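Long-range contact in CRISPR-associated protein CasA/Cse1 (Thermus thermophilus, PDB 4AN8), which serves as a subunit of the Cascade ribonucleoprotein complex, probably helping CRISPR-based adaptive immunity to recognise foreign DNA: residues V163-A168 with R250-L255. Numbering follows the deposited sequence.
Sequences VHQAFA and RGVRLL. With ACT (acetate ion), chain D; ACT (acetate ion), chain C.
Where the last turn of helix 154-167 runs antiparallel to strand 250-256 of a small mixed sheet, the carboxamide of Gln165 reads the backbone of Arg250 through a pair of hydrogen bonds. Arg250 N donates to Gln165 OE1 at 2.9 Å, approaching OE1 along a lone pair in the plane of its carbonyl, while Gln165 NE2 returns a straighter bond (163°) to Arg250 O at 3.0 Å. A bend at chi2 (-67°) folds the glutamine chain over to present both ends of its amide. Beside this pair the His164 ring, its CG anti to the backbone N (chi1 -170°), reaches the aliphatic part of the arginine, NE2 lying 3.5 Å from Arg250 CG; the same nitrogen is hydrogen-bonded to Tyr266 OH on strand 261-273. Ring and guanidinium planes stand nearly perpendicular, and Ala168 CB lies off-centre over one face of each, 3.7 Å from Arg250 NH2. At the guanidinium edge, atom O of the chain D acetate accepts from both Arg250 NE (2.8 Å) and Arg250 NH2 (2.9 Å); NH2 also donates to Lys182 O. Both acetates probably come from the crystallisation liquor; that of chain C is held weakly by His164 ND1. The two carboxamide hydrogen bonds thus tie the backbone of Arg250 to the buried end of the helix, and the arginine's positive charge probably favours the chain D acetate at its edge.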
ATOM      1  N   VAL A 163      -3.462   6.237  10.733  1.00 15.18           N
ATOM      2  CA  VAL A 163      -2.912   4.961  10.348  1.00 15.18           C
ATOM      3  C   VAL A 163      -3.776   3.844  10.936  1.00 15.18           C
ATOM      4  O   VAL A 163      -4.146   2.904  10.236  1.00 15.18           O
ATOM      5  CB  VAL A 163      -1.440   4.815  10.797  1.00 17.94           C
ATOM      6  CG1 VAL A 163      -1.013   3.328  10.747  1.00 17.94           C
ATOM      7  CG2 VAL A 163      -0.529   5.732   9.933  1.00 17.94           C
ATOM      8  N   HIS A 164      -4.093   3.955  12.221  1.00 16.51           N
ATOM      9  CA  HIS A 164      -4.805   2.867  12.896  1.00 16.51           C
ATOM     10  C   HIS A 164      -6.167   2.583  12.281  1.00 16.51           C
ATOM     11  O   HIS A 164      -6.558   1.435  12.163  1.00 16.51           O
ATOM     12  CB  HIS A 164      -4.954   3.169  14.395  1.00 20.93           C
ATOM     13  CG  HIS A 164      -5.461   2.015  15.204  1.00 20.93           C
ATOM     14  ND1 HIS A 164      -4.744   0.848  15.370  1.00 20.93           N
ATOM     15  CD2 HIS A 164      -6.603   1.857  15.915  1.00 20.93           C
ATOM     16  CE1 HIS A 164      -5.426   0.017  16.133  1.00 20.93           C
ATOM     17  NE2 HIS A 164      -6.562   0.604  16.475  1.00 20.93           N
ATOM     18  N   GLN A 165      -6.882   3.631  11.882  1.00 24.49           N
ATOM     19  CA  GLN A 165      -8.218   3.488  11.284  1.00 24.49           C
ATOM     20  C   GLN A 165      -8.194   2.807   9.913  1.00 24.49           C
ATOM     21  O   GLN A 165      -9.210   2.234   9.481  1.00 24.49           O
ATOM     22  CB  GLN A 165      -8.919   4.859  11.167  1.00 22.92           C
ATOM     23  CG  GLN A 165      -9.187   5.561  12.503  1.00 22.92           C
ATOM     24  CD  GLN A 165     -10.212   4.813  13.361  1.00 22.92           C
ATOM     25  OE1 GLN A 165     -10.325   3.599  13.277  1.00 22.92           O
ATOM     26  NE2 GLN A 165     -10.980   5.541  14.147  1.00 22.92           N
ATOM     27  N   ALA A 166      -7.061   2.892   9.202  1.00 19.12           N
ATOM     28  CA  ALA A 166      -7.001   2.277   7.879  1.00 19.12           C
ATOM     29  C   ALA A 166      -6.414   0.867   7.954  1.00 19.12           C
ATOM     30  O   ALA A 166      -6.826  -0.022   7.204  1.00 19.12           O
ATOM     31  CB  ALA A 166      -6.209   3.151   6.903  1.00 11.11           C
ATOM     32  N   PHE A 167      -5.478   0.653   8.882  1.00 17.06           N
ATOM     33  CA  PHE A 167      -4.661  -0.566   8.872  1.00 17.06           C
ATOM     34  C   PHE A 167      -4.812  -1.546  10.067  1.00 17.06           C
ATOM     35  O   PHE A 167      -4.189  -2.617  10.063  1.00 17.06           O
ATOM     36  CB  PHE A 167      -3.183  -0.187   8.730  1.00 16.22           C
ATOM     37  CG  PHE A 167      -2.824   0.366   7.387  1.00 16.22           C
ATOM     38  CD1 PHE A 167      -2.622  -0.478   6.309  1.00 16.22           C
ATOM     39  CD2 PHE A 167      -2.675   1.746   7.205  1.00 16.22           C
ATOM     40  CE1 PHE A 167      -2.295   0.042   5.058  1.00 16.22           C
ATOM     41  CE2 PHE A 167      -2.345   2.270   5.977  1.00 16.22           C
ATOM     42  CZ  PHE A 167      -2.145   1.407   4.898  1.00 16.22           C
ATOM     43  N   ALA A 168      -5.595  -1.191  11.086  1.00 17.20           N
ATOM     44  CA  ALA A 168      -5.747  -2.114  12.222  1.00 17.20           C
ATOM     45  C   ALA A 168      -6.231  -3.476  11.736  1.00 17.20           C
ATOM     46  O   ALA A 168      -7.290  -3.591  11.108  1.00 17.20           O
ATOM     47  CB  ALA A 168      -6.716  -1.562  13.286  1.00 17.34           C
ATOM     48  N   ARG A 250     -12.164   1.732  14.495  1.00 13.74           N
ATOM     49  CA  ARG A 250     -12.114   1.581  15.928  1.00 12.21           C
ATOM     50  C   ARG A 250     -12.689   2.830  16.562  1.00 12.84           C
ATOM     51  O   ARG A 250     -12.652   3.893  15.957  1.00 14.43           O
ATOM     52  CB  ARG A 250     -10.669   1.385  16.381  1.00 20.19           C
ATOM     53  CG  ARG A 250      -9.988   0.135  15.786  1.00 20.19           C
ATOM     54  CD  ARG A 250     -10.495  -1.174  16.461  1.00 20.19           C
ATOM     55  NE  ARG A 250      -9.753  -2.330  15.954  1.00 20.19           N
ATOM     56  CZ  ARG A 250     -10.061  -2.966  14.824  1.00 20.19           C
ATOM     57  NH1 ARG A 250     -11.123  -2.585  14.104  1.00 20.19           N
ATOM     58  NH2 ARG A 250      -9.328  -3.994  14.418  1.00 20.19           N
ATOM     59  N   GLY A 251     -13.217   2.696  17.785  1.00 19.69           N
ATOM     60  CA  GLY A 251     -13.581   3.861  18.571  1.00 19.82           C
ATOM     61  C   GLY A 251     -12.326   4.357  19.248  1.00 19.28           C
ATOM     62  O   GLY A 251     -11.631   3.599  19.927  1.00 20.58           O
ATOM     63  N   VAL A 252     -12.009   5.634  19.064  1.00 14.93           N
ATOM     64  CA  VAL A 252     -10.830   6.195  19.702  1.00 14.36           C
ATOM     65  C   VAL A 252     -11.192   7.557  20.225  1.00 13.58           C
ATOM     66  O   VAL A 252     -11.949   8.298  19.585  1.00 15.62           O
ATOM     67  CB  VAL A 252      -9.657   6.368  18.702  1.00 15.06           C
ATOM     68  CG1 VAL A 252      -8.494   7.096  19.377  1.00 15.06           C
ATOM     69  CG2 VAL A 252      -9.209   5.018  18.138  1.00 15.06           C
ATOM     70  N   ARG A 253     -10.666   7.894  21.397  1.00 26.74           N
ATOM     71  CA  ARG A 253     -10.706   9.275  21.851  1.00 27.16           C
ATOM     72  C   ARG A 253      -9.387   9.671  22.495  1.00 26.02           C
ATOM     73  O   ARG A 253      -9.132   9.331  23.667  1.00 27.46           O
ATOM     74  CB  ARG A 253     -11.836   9.527  22.843  1.00 43.72           C
ATOM     75  CG  ARG A 253     -12.379  10.923  22.700  1.00 43.72           C
ATOM     76  CD  ARG A 253     -12.324  11.712  23.982  1.00 43.72           C
ATOM     77  NE  ARG A 253     -13.099  11.102  25.053  1.00 43.72           N
ATOM     78  CZ  ARG A 253     -13.174  11.594  26.286  1.00 43.72           C
ATOM     79  NH1 ARG A 253     -12.527  12.710  26.597  1.00 43.72           N
ATOM     80  NH2 ARG A 253     -13.897  10.976  27.206  1.00 43.72           N
ATOM     81  N   LEU A 254      -8.566  10.390  21.735  1.00 21.62           N
ATOM     82  CA  LEU A 254      -7.288  10.870  22.252  1.00 20.71           C
ATOM     83  C   LEU A 254      -7.539  11.783  23.442  1.00 21.79           C
ATOM     84  O   LEU A 254      -8.428  12.623  23.405  1.00 21.97           O
ATOM     85  CB  LEU A 254      -6.541  11.640  21.178  1.00 18.53           C
ATOM     86  CG  LEU A 254      -6.373  10.874  19.882  1.00 18.53           C
ATOM     87  CD1 LEU A 254      -5.766  11.796  18.832  1.00 18.53           C
ATOM     88  CD2 LEU A 254      -5.529   9.591  20.073  1.00 18.53           C
ATOM     89  N   LEU A 255      -6.748  11.608  24.491  1.00 25.59           N
ATOM     90  CA  LEU A 255      -6.850  12.445  25.676  1.00 26.46           C
ATOM     91  C   LEU A 255      -5.739  13.525  25.675  1.00 25.83           C
ATOM     92  O   LEU A 255      -4.551  13.217  25.563  1.00 27.12           O
ATOM     93  CB  LEU A 255      -6.770  11.568  26.941  1.00 23.93           C
ATOM     94  CG  LEU A 255      -7.747  10.375  27.006  1.00 23.93           C
ATOM     95  CD1 LEU A 255      -7.687   9.644  28.376  1.00 23.93           C
ATOM     96  CD2 LEU A 255      -9.171  10.826  26.690  1.00 23.93           C
TER
HETATM   97  C   ACT D1498      -7.594  -4.479  17.563  1.00 46.28           C
HETATM   98  O   ACT D1498      -7.423  -3.755  16.536  1.00 46.67           O
HETATM   99  OXT ACT D1498      -7.791  -3.869  18.654  1.00 46.25           O
HETATM  100  CH3 ACT D1498      -7.557  -5.988  17.484  1.00 46.50           C
HETATM  101  C   ACT C1497      -1.789  -0.625  13.439  1.00 46.28           C
HETATM  102  O   ACT C1497      -1.926   0.635  13.350  1.00 46.67           O
HETATM  103  OXT ACT C1497      -2.254  -1.170  14.498  1.00 46.25           O
HETATM  104  CH3 ACT C1497      -1.116  -1.430  12.339  1.00 46.50           C